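Local coordinates for protein Ser-thr phosphatase MSPP (Mycobacterium smegmatis, PDB 2JFS) that probably removes phosphate groups from serine and threonine residues of other proteins, as a manganese- or magnesium-dependent phosphatase of the PP2C family, at residues N21-L26 / V34-G39. Residues are numbered along the deposited sequence; the frame is centred on the assembly and turned at random.
Sequences NQDACL and VADGFG. With MN (manganese (II) ion), chain B; MN (manganese (II) ion), chain C.
Asp36 and Asp23 sit side by side on one face of an antiparallel hairpin, at the metal centre. The Asp36 carboxylate bridges two manganese ions, OD1 lying 2.1 Å from one and OD2 2.2 Å from the other; Gly37 O joins the first ion. With CG anti to the backbone N (chi1 -180°), Asp36 reaches the metals directly. Asp23 acts in the second shell: its OD1 accepts from two waters, one on each ion, and its carboxylate is turned 74° from that of Asp36, while OD2 is held by Thr227 and Ser185.

Backbone bonds fix this register. Ala24 and Ala35 form a hydrogen-bonded pair, N to O both ways, and Gly37 N donates to Gln22 O at 2.9 Å, from above the carbonyl plane.

The extended Gln22 side chain carries the pairing past the strand end. Its NE2 meets Gly39 O at 2.9 Å, almost head-on to the carbonyl, and OE1 accepts from two waters, one a manganese ligand.

In the PP2C beta sandwich this hairpin edges one sheet: Ala24 and Ala35 pack on helix 42-59, whereas Cys25 and Val34 face strand 226-233 of the opposing sheet.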
loop_
_atom_site.group_PDB
_atom_site.type_symbol
_atom_site.label_atom_id
_atom_site.label_comp_id
_atom_site.label_asym_id
_atom_site.label_seq_id
_atom_site.Cartn_x
_atom_site.Cartn_y
_atom_site.Cartn_z
ATOM N N ASN A 21 -7.695 3.957 13.758
ATOM C CA ASN A 21 -6.741 3.651 12.715
ATOM C C ASN A 21 -7.193 2.402 11.971
ATOM O O ASN A 21 -7.221 1.283 12.540
ATOM C CB ASN A 21 -5.345 3.469 13.294
ATOM C CG ASN A 21 -4.262 3.396 12.202
ATOM O OD1 ASN A 21 -4.559 3.324 10.989
ATOM N ND2 ASN A 21 -3.009 3.439 12.610
ATOM N N GLN A 22 -7.580 2.590 10.712
ATOM C CA GLN A 22 -8.082 1.481 9.900
ATOM C C GLN A 22 -7.064 0.963 8.880
ATOM O O GLN A 22 -7.393 0.111 8.044
ATOM C CB GLN A 22 -9.402 1.834 9.223
ATOM C CG GLN A 22 -10.509 2.171 10.233
ATOM C CD GLN A 22 -11.846 2.358 9.568
ATOM O OE1 GLN A 22 -11.938 2.881 8.464
ATOM N NE2 GLN A 22 -12.897 1.915 10.250
ATOM N N ASP A 23 -5.843 1.509 8.947
ATOM C CA ASP A 23 -4.701 0.994 8.140
ATOM C C ASP A 23 -4.115 -0.228 8.875
ATOM O O ASP A 23 -4.193 -0.351 10.119
ATOM C CB ASP A 23 -3.528 1.991 8.022
ATOM C CG ASP A 23 -3.797 3.174 7.100
ATOM O OD1 ASP A 23 -4.836 3.259 6.379
ATOM O OD2 ASP A 23 -2.835 3.991 7.041
ATOM N N ALA A 24 -3.442 -1.079 8.116
ATOM C CA ALA A 24 -2.657 -2.192 8.644
ATOM C C ALA A 24 -1.423 -2.345 7.778
ATOM O O ALA A 24 -1.403 -1.917 6.601
ATOM C CB ALA A 24 -3.466 -3.465 8.619
ATOM N N CYS A 25 -0.367 -2.919 8.350
ATOM C CA CYS A 25 0.805 -3.238 7.550
ATOM C C CYS A 25 1.446 -4.536 7.951
ATOM O O CYS A 25 1.135 -5.111 9.000
ATOM C CB CYS A 25 1.837 -2.109 7.509
ATOM S SG CYS A 25 2.606 -1.738 9.102
ATOM N N LEU A 26 2.311 -5.012 7.074
ATOM C CA LEU A 26 2.940 -6.327 7.199
ATOM C C LEU A 26 4.376 -6.193 6.698
ATOM O O LEU A 26 4.626 -5.556 5.657
ATOM C CB LEU A 26 2.149 -7.348 6.355
ATOM C CG LEU A 26 2.668 -8.771 6.225
ATOM C CD1 LEU A 26 2.679 -9.424 7.606
ATOM C CD2 LEU A 26 1.779 -9.511 5.271
ATOM N N VAL A 34 0.739 -3.028 2.713
ATOM C CA VAL A 34 -0.116 -2.082 3.400
ATOM C C VAL A 34 -1.546 -2.372 2.976
ATOM O O VAL A 34 -1.807 -2.695 1.800
ATOM C CB VAL A 34 0.239 -0.635 3.028
ATOM C CG1 VAL A 34 -0.782 0.342 3.581
ATOM C CG2 VAL A 34 1.620 -0.290 3.579
ATOM N N ALA A 35 -2.477 -2.245 3.918
ATOM C CA ALA A 35 -3.913 -2.354 3.623
ATOM C C ALA A 35 -4.629 -1.177 4.296
ATOM O O ALA A 35 -4.451 -0.962 5.489
ATOM C CB ALA A 35 -4.476 -3.717 4.136
ATOM N N ASP A 36 -5.374 -0.397 3.518
ATOM C CA ASP A 36 -6.097 0.775 4.016
ATOM C C ASP A 36 -7.585 0.462 4.054
ATOM O O ASP A 36 -8.249 0.391 3.024
ATOM C CB ASP A 36 -5.788 1.976 3.118
ATOM C CG ASP A 36 -6.489 3.233 3.567
ATOM O OD1 ASP A 36 -7.350 3.150 4.467
ATOM O OD2 ASP A 36 -6.173 4.275 2.952
ATOM N N GLY A 37 -8.076 0.170 5.246
ATOM C CA GLY A 37 -9.471 -0.190 5.427
ATOM C C GLY A 37 -10.423 0.997 5.360
ATOM O O GLY A 37 -10.067 2.151 5.649
ATOM N N PHE A 38 -11.671 0.725 4.997
ATOM C CA PHE A 38 -12.667 1.778 4.925
ATOM C C PHE A 38 -14.007 1.227 5.382
ATOM O O PHE A 38 -14.251 0.006 5.335
ATOM C CB PHE A 38 -12.789 2.386 3.503
ATOM C CG PHE A 38 -13.175 1.386 2.428
ATOM C CD1 PHE A 38 -14.519 1.072 2.197
ATOM C CD2 PHE A 38 -12.183 0.739 1.679
ATOM C CE1 PHE A 38 -14.908 0.134 1.179
ATOM C CE2 PHE A 38 -12.547 -0.179 0.669
ATOM C CZ PHE A 38 -13.884 -0.486 0.439
ATOM N N GLY A 39 -14.895 2.125 5.784
ATOM C CA GLY A 39 -16.202 1.711 6.291
ATOM C C GLY A 39 -16.204 1.526 7.799
ATOM O O GLY A 39 -15.135 1.690 8.432
HETATM MN MN MN B . -8.905 3.989 5.543
HETATM MN MN MN C . -6.606 6.314 3.684
HETATM O O HOH W 1 -13.694 4.485 6.901
HETATM O O HOH W 2 -10.430 4.661 7.163
HETATM O O HOH W 3 -7.415 3.822 7.202
HETATM O O HOH W 4 -5.034 5.783 5.158
HETATM O O HOH W 5 -8.141 6.136 5.371
#